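Local atomic coordinates of TipC2 (Streptococcus intermedius B196, PDB entry 6DHX), a protein that probably acts as an immunity protein, protecting Streptococcus intermedius against an antibacterial toxin exported by its type VII secretion system. Residues K86-F94 against R105-Q113; F39-Y50 against Y60-A69. All coordinates share one frame; numbering follows the deposited sequence.

How the contacts relate
Contact 2 and contact 1 are successive hairpins of one sheet, and TipC2 serves as an example of a sheet built in this way. Contact 2 comes first along the chain, pairing strand 45-51 with strand 59-65, and it closes before contact 1 opens between strands 89-99 and 102-111. Strand 74-82 lies between the two hairpins and bonds to both through its backbone, so that all five strands belong to one sheet. The contact centres are about 17 Å apart and the nearest atoms about 6 Å, without touching. Helices 21-32 and 151-173 pack against side chains of both. The centre of contact 1 lies about 6 Å from the centre of the molecule, that of contact 2 about 13 Å.

Contact 1: residues K86-F94 against R105-Q113; sequences KNNNILIYF and RIWNKYTRQ. With SO4 (sulfate ion), chain D.
Leu-91 and Trp-107 meet because both side chains swing CG anti to the backbone N (chi1 165° and -172°), which lays the leucine methyls over one face of the indole. CD1 of Leu-91 stands 3.6 Å from the centroid of the five-membered ring of Trp-107, almost on its normal, while CD2 sits over the six-membered ring. Next to this pair, the Tyr-93 ring runs alongside Trp-107 and points the same way, with the planes 35° apart; the hydroxyl of Tyr-93 goes on to Lys-76. On the other face of the sheet, Phe-94 turns its ring over Ile-106, CZ lying 3.6 Å from CB of Ile-106, and helix 151-173 packs against this ring.

Asn-108 grips Ile-92 twice. Its backbone N and its ND2 approach Ile-92 O from opposite faces of the carbonyl plane; the side-chain hydrogen bond from Asn-108 ND2 to Ile-92 O measures 3.0 Å.

Asn-88 and Arg-112, in the loops beyond the strands, bind a sulfate, probably from the crystallisation liquor. Bends at chi2 and chi3 of Arg-112 bring its guanidinium edge to the ion, NH2 donating to O4 at 2.8 Å and NE to O1. Asn-88 ND2 also donates to O1, at 2.7 Å, while Asn-88 OD1 receives Gln-113 NE2 on a lone pair at 2.9 Å, the two amides nearly coplanar. Arg-112 NH1 pairs with Asp-23 of helix 21-32.

Regular alternation of hydrogen-bonded and non-hydrogen-bonded pairs from Asn-89 to Phe-94 marks the antiparallel beta hairpin formed by strands 89-99 and 102-111.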
loop_
_atom_site.group_PDB
_atom_site.type_symbol
_atom_site.label_atom_id
_atom_site.label_comp_id
_atom_site.label_asym_id
_atom_site.label_seq_id
_atom_site.Cartn_x
_atom_site.Cartn_y
_atom_site.Cartn_z
ATOM N N LYS A 86 5.737 -12.768 12.219
ATOM C CA LYS A 86 6.898 -12.174 12.890
ATOM C C LYS A 86 7.275 -10.848 12.254
ATOM O O LYS A 86 7.699 -9.920 12.950
ATOM C CB LYS A 86 8.084 -13.131 12.851
ATOM C CG LYS A 86 7.926 -14.320 13.780
ATOM C CD LYS A 86 9.141 -15.248 13.632
ATOM C CE LYS A 86 8.983 -16.472 14.520
ATOM N NZ LYS A 86 10.101 -17.437 14.296
ATOM N N ASN A 87 7.131 -10.741 10.940
ATOM C CA ASN A 87 7.412 -9.485 10.231
ATOM C C ASN A 87 6.109 -8.716 9.993
ATOM O O ASN A 87 5.641 -8.451 8.853
ATOM C CB ASN A 87 8.150 -9.782 8.916
ATOM C CG ASN A 87 8.852 -8.544 8.366
ATOM O OD1 ASN A 87 9.152 -7.605 9.114
ATOM N ND2 ASN A 87 9.076 -8.518 7.062
ATOM N N ASN A 88 5.473 -8.334 11.094
ATOM C CA ASN A 88 4.133 -7.803 10.959
ATOM C C ASN A 88 4.192 -6.392 10.371
ATOM O O ASN A 88 5.202 -5.707 10.478
ATOM C CB ASN A 88 3.424 -7.829 12.309
ATOM C CG ASN A 88 4.159 -7.011 13.390
ATOM O OD1 ASN A 88 5.388 -7.067 13.524
ATOM N ND2 ASN A 88 3.382 -6.272 14.193
ATOM N N ASN A 89 3.130 -5.989 9.669
ATOM C CA ASN A 89 3.304 -4.868 8.742
ATOM C C ASN A 89 1.944 -4.395 8.235
ATOM O O ASN A 89 0.933 -5.081 8.375
ATOM C CB ASN A 89 4.213 -5.265 7.538
ATOM C CG ASN A 89 3.565 -6.308 6.601
ATOM O OD1 ASN A 89 2.790 -5.945 5.713
ATOM N ND2 ASN A 89 3.897 -7.617 6.802
ATOM N N ILE A 90 1.945 -3.199 7.638
ATOM C CA ILE A 90 0.883 -2.758 6.731
ATOM C C ILE A 90 1.505 -2.671 5.358
ATOM O O ILE A 90 2.658 -2.237 5.217
ATOM C CB ILE A 90 0.333 -1.367 7.074
ATOM C CG1 ILE A 90 0.042 -1.196 8.519
ATOM C CG2 ILE A 90 -0.784 -0.967 6.160
ATOM C CD1 ILE A 90 0.802 0.050 8.924
ATOM N N LEU A 91 0.751 -3.071 4.346
ATOM C CA LEU A 91 1.223 -2.984 2.959
ATOM C C LEU A 91 0.212 -2.138 2.205
ATOM O O LEU A 91 -0.968 -2.507 2.140
ATOM C CB LEU A 91 1.320 -4.369 2.333
ATOM C CG LEU A 91 1.457 -4.294 0.803
ATOM C CD1 LEU A 91 2.894 -3.776 0.433
ATOM C CD2 LEU A 91 1.218 -5.659 0.235
ATOM N N ILE A 92 0.663 -1.007 1.650
ATOM C CA ILE A 92 -0.149 -0.168 0.770
ATOM C C ILE A 92 0.394 -0.395 -0.634
ATOM O O ILE A 92 1.584 -0.190 -0.866
ATOM C CB ILE A 92 -0.040 1.319 1.151
ATOM C CG1 ILE A 92 -0.558 1.538 2.591
ATOM C CG2 ILE A 92 -0.742 2.217 0.080
ATOM C CD1 ILE A 92 -0.061 2.890 3.177
ATOM N N TYR A 93 -0.446 -0.816 -1.572
ATOM C CA TYR A 93 0.063 -0.973 -2.922
ATOM C C TYR A 93 -0.967 -0.513 -3.936
ATOM O O TYR A 93 -2.165 -0.395 -3.660
ATOM C CB TYR A 93 0.516 -2.416 -3.220
ATOM C CG TYR A 93 -0.564 -3.468 -3.307
ATOM C CD1 TYR A 93 -1.054 -4.093 -2.161
ATOM C CD2 TYR A 93 -1.058 -3.865 -4.557
ATOM C CE1 TYR A 93 -2.048 -5.090 -2.255
ATOM C CE2 TYR A 93 -2.031 -4.833 -4.665
ATOM C CZ TYR A 93 -2.533 -5.450 -3.517
ATOM O OH TYR A 93 -3.505 -6.449 -3.635
ATOM N N PHE A 94 -0.465 -0.223 -5.136
ATOM C CA PHE A 94 -1.370 0.172 -6.188
ATOM C C PHE A 94 -0.764 -0.235 -7.510
ATOM O O PHE A 94 0.441 -0.526 -7.611
ATOM C CB PHE A 94 -1.670 1.674 -6.168
ATOM C CG PHE A 94 -0.440 2.576 -6.354
ATOM C CD1 PHE A 94 0.319 2.976 -5.253
ATOM C CD2 PHE A 94 -0.098 3.060 -7.618
ATOM C CE1 PHE A 94 1.422 3.837 -5.402
ATOM C CE2 PHE A 94 1.005 3.904 -7.773
ATOM C CZ PHE A 94 1.750 4.324 -6.663
ATOM N N ARG A 105 3.277 -2.198 -10.504
ATOM C CA ARG A 105 2.740 -2.310 -9.156
ATOM C C ARG A 105 3.717 -1.610 -8.246
ATOM O O ARG A 105 4.893 -1.978 -8.211
ATOM C CB ARG A 105 2.608 -3.762 -8.732
ATOM C CG ARG A 105 2.150 -4.709 -9.803
ATOM C CD ARG A 105 2.336 -6.149 -9.297
ATOM N NE ARG A 105 1.220 -6.632 -8.467
ATOM C CZ ARG A 105 1.047 -6.414 -7.161
ATOM N NH1 ARG A 105 -0.013 -6.936 -6.546
ATOM N NH2 ARG A 105 1.886 -5.654 -6.479
ATOM N N ILE A 106 3.258 -0.614 -7.504
ATOM C CA ILE A 106 4.142 0.050 -6.566
ATOM C C ILE A 106 3.709 -0.391 -5.174
ATOM O O ILE A 106 2.530 -0.268 -4.805
ATOM C CB ILE A 106 4.130 1.579 -6.772
ATOM C CG1 ILE A 106 4.779 1.866 -8.141
ATOM C CG2 ILE A 106 4.946 2.290 -5.733
ATOM C CD1 ILE A 106 4.684 3.339 -8.591
ATOM N N TRP A 107 4.674 -0.902 -4.422
ATOM C CA TRP A 107 4.498 -1.750 -3.256
ATOM C C TRP A 107 5.174 -1.067 -2.082
ATOM O O TRP A 107 6.389 -0.838 -2.115
ATOM C CB TRP A 107 5.197 -3.069 -3.601
ATOM C CG TRP A 107 5.073 -4.179 -2.761
ATOM C CD1 TRP A 107 5.900 -4.534 -1.727
ATOM C CD2 TRP A 107 4.131 -5.220 -2.901
ATOM N NE1 TRP A 107 5.510 -5.733 -1.208
ATOM C CE2 TRP A 107 4.418 -6.178 -1.905
ATOM C CE3 TRP A 107 3.080 -5.451 -3.780
ATOM C CZ2 TRP A 107 3.671 -7.346 -1.750
ATOM C CZ3 TRP A 107 2.331 -6.608 -3.616
ATOM C CH2 TRP A 107 2.632 -7.538 -2.614
ATOM N N ASN A 108 4.408 -0.733 -1.037
ATOM C CA ASN A 108 4.943 0.149 -0.000
ATOM C C ASN A 108 4.652 -0.520 1.322
ATOM O O ASN A 108 3.506 -0.482 1.791
ATOM C CB ASN A 108 4.300 1.520 -0.058
ATOM C CG ASN A 108 4.312 2.077 -1.482
ATOM O OD1 ASN A 108 5.368 2.540 -1.933
ATOM N ND2 ASN A 108 3.175 1.992 -2.205
ATOM N N LYS A 109 5.669 -1.165 1.876
ATOM C CA LYS A 109 5.466 -2.048 3.016
ATOM C C LYS A 109 6.086 -1.416 4.256
ATOM O O LYS A 109 7.291 -1.193 4.285
ATOM C CB LYS A 109 6.099 -3.411 2.744
ATOM C CG LYS A 109 5.840 -4.388 3.907
ATOM C CD LYS A 109 6.220 -5.802 3.433
ATOM C CE LYS A 109 6.361 -6.829 4.553
ATOM N NZ LYS A 109 6.853 -8.226 4.095
ATOM N N TYR A 110 5.266 -1.172 5.283
ATOM C CA TYR A 110 5.760 -0.623 6.533
ATOM C C TYR A 110 5.874 -1.754 7.551
ATOM O O TYR A 110 4.855 -2.341 7.946
ATOM C CB TYR A 110 4.831 0.468 7.042
ATOM C CG TYR A 110 5.226 0.910 8.429
ATOM C CD1 TYR A 110 6.308 1.785 8.598
ATOM C CD2 TYR A 110 4.539 0.447 9.552
ATOM C CE1 TYR A 110 6.674 2.199 9.851
ATOM C CE2 TYR A 110 4.890 0.863 10.836
ATOM C CZ TYR A 110 5.967 1.748 10.967
ATOM O OH TYR A 110 6.394 2.215 12.198
ATOM N N THR A 111 7.116 -2.055 7.981
ATOM C CA THR A 111 7.382 -3.149 8.896
ATOM C C THR A 111 7.436 -2.571 10.309
ATOM O O THR A 111 8.153 -1.598 10.560
ATOM C CB THR A 111 8.672 -3.900 8.537
ATOM O OG1 THR A 111 9.701 -2.997 8.038
ATOM C CG2 THR A 111 8.341 -4.904 7.403
ATOM N N ARG A 112 6.609 -3.124 11.191
ATOM C CA ARG A 112 6.451 -2.587 12.544
ATOM C C ARG A 112 7.722 -2.707 13.359
ATOM O O ARG A 112 8.043 -1.810 14.152
ATOM C CB ARG A 112 5.321 -3.342 13.271
ATOM C CG ARG A 112 3.940 -2.879 12.747
ATOM C CD ARG A 112 3.476 -1.644 13.527
ATOM N NE ARG A 112 3.137 -1.952 14.921
ATOM C CZ ARG A 112 2.745 -1.039 15.803
ATOM N NH1 ARG A 112 2.703 0.254 15.433
ATOM N NH2 ARG A 112 2.377 -1.442 17.062
ATOM N N GLN A 113 8.427 -3.823 13.234
ATOM C CA GLN A 113 9.497 -4.096 14.191
ATOM C C GLN A 113 10.730 -3.211 14.002
ATOM O O GLN A 113 11.505 -3.084 14.956
ATOM C CB GLN A 113 9.922 -5.571 14.182
ATOM C CG GLN A 113 8.742 -6.535 14.600
ATOM C CD GLN A 113 8.020 -6.058 15.861
ATOM O OE1 GLN A 113 8.639 -5.847 16.882
ATOM N NE2 GLN A 113 6.730 -5.824 15.757
HETATM S S SO4 D . 3.609 -4.773 17.539
HETATM O O1 SO4 D . 3.932 -4.447 16.162
HETATM O O2 SO4 D . 4.606 -4.250 18.441
HETATM O O3 SO4 D . 3.498 -6.219 17.637
HETATM O O4 SO4 D . 2.404 -4.112 17.885
HETATM O O HOH W 1 7.870 -6.050 11.376
HETATM O O HOH W 2 9.617 -7.171 4.584
#

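Contact 2: residues F39-Y50 against Y60-A69; sequences FNKLTDVEVHSY and YPSILYKDIA
Val-45 and Ile-63 press together at the tight end of the antiparallel beta hairpin of strands 45-51 and 59-65, whose segments 45-50 and 60-65 run at 155° to each other. CB of Val-45 lies 3.5 Å from CG2 of Ile-63, closer than carbons usually settle. The CG1 methyl of the valine stands over the centre of the Tyr-65 ring, 3.4 Å from its centroid. Ile-63 also reaches back to Phe-39, crossing it at about a right angle, with CG1 over one face of the phenyl ring. Phe-39 in turn meets Trp-170 of helix 151-173 and side chains of helix 21-32, while the Tyr-65 hydroxyl bonds to Asp-169, so both helices pack against this end of the hairpin.

The face carrying Glu-46, His-48 and Tyr-50 is more open to solvent. OE1 of Glu-46 receives NE2 of His-48 on its anti lone pair, at 2.9 Å, a bond that runs along one strand between neighbours on the same face; the imidazole passes obliquely by Leu-64. At the far end, Tyr-50 aims its ring edge at the face of Tyr-60 in an offset edge-to-face pair, planes at 62°. With CG of Tyr-60 placed between its backbone N and carbonyl carbon (chi1 65°), CB of Tyr-50 packs over one face of that ring, offset toward its rim.

Where the chain leaves strand 59-65, Lys-66, extended beyond CG, reaches the type I turn 42-45, and its NZ donates in the carbonyl plane to Thr-43 O at 2.8 Å.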
loop_
_atom_site.group_PDB
_atom_site.type_symbol
_atom_site.label_atom_id
_atom_site.label_comp_id
_atom_site.label_asym_id
_atom_site.label_seq_id
_atom_site.Cartn_x
_atom_site.Cartn_y
_atom_site.Cartn_z
ATOM N N PHE A 39 -12.003 1.729 8.904
ATOM C CA PHE A 39 -12.187 1.991 7.482
ATOM C C PHE A 39 -13.634 1.857 7.038
ATOM O O PHE A 39 -13.955 2.228 5.901
ATOM C CB PHE A 39 -11.273 1.058 6.665
ATOM C CG PHE A 39 -9.847 1.531 6.621
ATOM C CD1 PHE A 39 -9.424 2.509 5.696
ATOM C CD2 PHE A 39 -8.911 1.022 7.520
ATOM C CE1 PHE A 39 -8.078 2.942 5.671
ATOM C CE2 PHE A 39 -7.580 1.426 7.503
ATOM C CZ PHE A 39 -7.133 2.416 6.591
ATOM N N ASN A 40 -14.530 1.344 7.904
ATOM C CA ASN A 40 -15.954 1.473 7.613
ATOM C C ASN A 40 -16.338 2.933 7.448
ATOM O O ASN A 40 -17.338 3.210 6.788
ATOM C CB ASN A 40 -16.833 0.858 8.730
ATOM C CG ASN A 40 -16.676 -0.677 8.816
ATOM O OD1 ASN A 40 -16.285 -1.303 7.855
ATOM N ND2 ASN A 40 -16.973 -1.252 9.969
ATOM N N LYS A 41 -15.563 3.849 8.032
ATOM C CA LYS A 41 -15.847 5.289 7.973
ATOM C C LYS A 41 -15.463 5.902 6.630
ATOM O O LYS A 41 -15.888 7.022 6.354
ATOM C CB LYS A 41 -15.108 6.034 9.099
ATOM C CG LYS A 41 -15.653 5.709 10.526
ATOM C CD LYS A 41 -14.868 6.485 11.604
ATOM C CE LYS A 41 -15.423 6.204 13.010
ATOM N NZ LYS A 41 -14.796 7.059 14.047
ATOM N N LEU A 42 -14.691 5.189 5.790
ATOM C CA LEU A 42 -14.139 5.753 4.543
ATOM C C LEU A 42 -15.004 5.248 3.397
ATOM O O LEU A 42 -14.920 4.074 3.009
ATOM C CB LEU A 42 -12.675 5.347 4.344
ATOM C CG LEU A 42 -11.978 5.912 3.094
ATOM C CD1 LEU A 42 -11.956 7.454 3.173
ATOM C CD2 LEU A 42 -10.526 5.334 3.078
ATOM N N THR A 43 -15.784 6.147 2.803
ATOM C CA THR A 43 -16.780 5.703 1.840
ATOM C C THR A 43 -16.145 5.210 0.537
ATOM O O THR A 43 -16.744 4.383 -0.141
ATOM C CB THR A 43 -17.771 6.868 1.599
ATOM O OG1 THR A 43 -18.537 7.018 2.786
ATOM C CG2 THR A 43 -18.747 6.526 0.471
ATOM N N ASP A 44 -14.938 5.679 0.176
ATOM C CA ASP A 44 -14.320 5.254 -1.079
ATOM C C ASP A 44 -13.768 3.835 -1.047
ATOM O O ASP A 44 -13.259 3.409 -2.086
ATOM C CB ASP A 44 -13.155 6.184 -1.480
ATOM C CG ASP A 44 -13.646 7.512 -2.048
ATOM O OD1 ASP A 44 -14.840 7.597 -2.418
ATOM O OD2 ASP A 44 -12.839 8.458 -2.165
ATOM N N VAL A 45 -13.804 3.116 0.079
ATOM C CA VAL A 45 -13.184 1.789 0.065
ATOM C C VAL A 45 -14.186 0.735 0.506
ATOM O O VAL A 45 -15.201 1.030 1.157
ATOM C CB VAL A 45 -11.916 1.754 0.959
ATOM C CG1 VAL A 45 -10.932 2.869 0.526
ATOM C CG2 VAL A 45 -12.312 1.892 2.483
ATOM N N GLU A 46 -13.899 -0.511 0.124
ATOM C CA GLU A 46 -14.523 -1.687 0.718
ATOM C C GLU A 46 -13.599 -2.313 1.758
ATOM O O GLU A 46 -12.391 -2.418 1.536
ATOM C CB GLU A 46 -14.787 -2.750 -0.341
ATOM C CG GLU A 46 -15.716 -2.331 -1.489
ATOM C CD GLU A 46 -15.694 -3.320 -2.657
ATOM O OE1 GLU A 46 -14.936 -4.333 -2.646
ATOM O OE2 GLU A 46 -16.442 -3.068 -3.611
ATOM N N VAL A 47 -14.176 -2.797 2.835
ATOM C CA VAL A 47 -13.440 -3.552 3.848
ATOM C C VAL A 47 -13.671 -5.022 3.542
ATOM O O VAL A 47 -14.811 -5.432 3.256
ATOM C CB VAL A 47 -13.916 -3.211 5.278
ATOM C CG1 VAL A 47 -13.204 -4.098 6.283
ATOM C CG2 VAL A 47 -13.582 -1.712 5.617
ATOM N N HIS A 48 -12.574 -5.804 3.529
ATOM C CA HIS A 48 -12.664 -7.244 3.305
ATOM C C HIS A 48 -12.040 -7.968 4.490
ATOM O O HIS A 48 -11.218 -7.423 5.223
ATOM C CB HIS A 48 -11.944 -7.647 2.019
ATOM C CG HIS A 48 -12.626 -7.165 0.786
ATOM N ND1 HIS A 48 -13.531 -7.932 0.100
ATOM C CD2 HIS A 48 -12.569 -5.975 0.137
ATOM C CE1 HIS A 48 -13.999 -7.251 -0.931
ATOM N NE2 HIS A 48 -13.426 -6.059 -0.936
ATOM N N SER A 49 -12.411 -9.222 4.659
ATOM C CA SER A 49 -11.833 -10.079 5.688
ATOM C C SER A 49 -11.382 -11.357 5.007
ATOM O O SER A 49 -12.220 -12.087 4.470
ATOM C CB SER A 49 -12.886 -10.424 6.759
ATOM O OG SER A 49 -13.307 -9.253 7.473
ATOM N N TYR A 50 -10.089 -11.666 5.075
ATOM C CA TYR A 50 -9.548 -12.868 4.444
ATOM C C TYR A 50 -8.909 -13.800 5.470
ATOM O O TYR A 50 -8.309 -13.354 6.458
ATOM C CB TYR A 50 -8.509 -12.459 3.397
ATOM C CG TYR A 50 -9.076 -11.622 2.279
ATOM C CD1 TYR A 50 -10.190 -12.068 1.568
ATOM C CD2 TYR A 50 -8.475 -10.426 1.891
ATOM C CE1 TYR A 50 -10.715 -11.355 0.522
ATOM C CE2 TYR A 50 -9.016 -9.681 0.830
ATOM C CZ TYR A 50 -10.115 -10.176 0.143
ATOM O OH TYR A 50 -10.668 -9.481 -0.897
ATOM N N TYR A 60 -7.806 -11.604 8.467
ATOM C CA TYR A 60 -7.158 -10.281 8.509
ATOM C C TYR A 60 -7.918 -9.299 7.656
ATOM O O TYR A 60 -8.616 -9.704 6.732
ATOM C CB TYR A 60 -5.711 -10.363 8.001
ATOM C CG TYR A 60 -5.569 -10.747 6.539
ATOM C CD1 TYR A 60 -5.533 -9.774 5.534
ATOM C CD2 TYR A 60 -5.373 -12.084 6.166
ATOM C CE1 TYR A 60 -5.339 -10.121 4.214
ATOM C CE2 TYR A 60 -5.185 -12.434 4.819
ATOM C CZ TYR A 60 -5.168 -11.435 3.865
ATOM O OH TYR A 60 -4.969 -11.705 2.528
ATOM N N PRO A 61 -7.866 -8.013 8.009
ATOM C CA PRO A 61 -8.568 -6.990 7.224
ATOM C C PRO A 61 -7.722 -6.556 6.026
ATOM O O PRO A 61 -6.485 -6.485 6.079
ATOM C CB PRO A 61 -8.732 -5.827 8.222
ATOM C CG PRO A 61 -7.523 -5.930 9.098
ATOM C CD PRO A 61 -7.099 -7.414 9.132
ATOM N N SER A 62 -8.428 -6.304 4.935
ATOM C CA SER A 62 -7.845 -5.829 3.688
ATOM C C SER A 62 -8.781 -4.773 3.135
ATOM O O SER A 62 -10.003 -4.969 3.153
ATOM C CB SER A 62 -7.678 -7.021 2.720
ATOM O OG SER A 62 -7.176 -6.632 1.462
ATOM N N ILE A 63 -8.214 -3.648 2.691
ATOM C CA ILE A 63 -8.968 -2.487 2.231
ATOM C C ILE A 63 -8.784 -2.409 0.723
ATOM O O ILE A 63 -7.648 -2.511 0.232
ATOM C CB ILE A 63 -8.453 -1.194 2.896
ATOM C CG1 ILE A 63 -8.359 -1.344 4.441
ATOM C CG2 ILE A 63 -9.276 0.011 2.446
ATOM C CD1 ILE A 63 -9.701 -1.793 5.142
ATOM N N LEU A 64 -9.873 -2.237 -0.005
ATOM C CA LEU A 64 -9.810 -2.190 -1.467
ATOM C C LEU A 64 -10.554 -0.947 -1.934
ATOM O O LEU A 64 -11.741 -0.770 -1.597
ATOM C CB LEU A 64 -10.493 -3.450 -2.088
ATOM C CG LEU A 64 -10.431 -3.547 -3.607
ATOM C CD1 LEU A 64 -8.920 -3.766 -3.996
ATOM C CD2 LEU A 64 -11.261 -4.704 -4.178
ATOM N N TYR A 65 -9.887 -0.098 -2.720
ATOM C CA TYR A 65 -10.593 1.075 -3.231
ATOM C C TYR A 65 -11.650 0.661 -4.245
ATOM O O TYR A 65 -11.404 -0.172 -5.122
ATOM C CB TYR A 65 -9.614 2.081 -3.869
ATOM C CG TYR A 65 -9.082 3.006 -2.815
ATOM C CD1 TYR A 65 -8.139 2.555 -1.885
ATOM C CD2 TYR A 65 -9.566 4.306 -2.692
ATOM C CE1 TYR A 65 -7.665 3.386 -0.837
ATOM C CE2 TYR A 65 -9.125 5.150 -1.659
ATOM C CZ TYR A 65 -8.177 4.681 -0.745
ATOM O OH TYR A 65 -7.722 5.496 0.259
ATOM N N LYS A 66 -12.837 1.266 -4.113
ATOM C CA LYS A 66 -13.946 1.025 -5.029
ATOM C C LYS A 66 -13.640 1.597 -6.408
ATOM O O LYS A 66 -12.918 2.580 -6.555
ATOM C CB LYS A 66 -15.243 1.672 -4.494
ATOM C CG LYS A 66 -15.737 1.130 -3.136
ATOM C CD LYS A 66 -16.894 1.975 -2.558
ATOM C CE LYS A 66 -17.433 1.402 -1.227
ATOM N NZ LYS A 66 -18.525 2.308 -0.622
ATOM N N ASP A 67 -14.230 0.981 -7.429
ATOM C CA ASP A 67 -14.018 1.443 -8.800
ATOM C C ASP A 67 -14.375 2.922 -8.973
ATOM O O ASP A 67 -13.649 3.654 -9.658
ATOM C CB ASP A 67 -14.816 0.571 -9.759
ATOM C CG ASP A 67 -14.377 -0.869 -9.726
ATOM O OD1 ASP A 67 -13.187 -1.130 -9.407
ATOM O OD2 ASP A 67 -15.220 -1.745 -10.022
ATOM N N ILE A 68 -15.466 3.388 -8.334
ATOM C CA ILE A 68 -15.831 4.816 -8.364
ATOM C C ILE A 68 -14.682 5.701 -7.895
ATOM O O ILE A 68 -14.571 6.870 -8.299
ATOM C CB ILE A 68 -17.106 5.083 -7.518
ATOM C CG1 ILE A 68 -17.324 6.579 -7.272
ATOM C CG2 ILE A 68 -17.042 4.453 -6.156
ATOM C CD1 ILE A 68 -18.006 7.316 -8.386
ATOM N N ALA A 69 -13.812 5.168 -7.042
ATOM C CA ALA A 69 -12.743 5.933 -6.407
ATOM C C ALA A 69 -11.404 5.795 -7.116
ATOM O O ALA A 69 -10.411 6.305 -6.607
ATOM C CB ALA A 69 -12.573 5.502 -4.944
HETATM O O HOH W 3 -16.185 -1.256 -6.453
#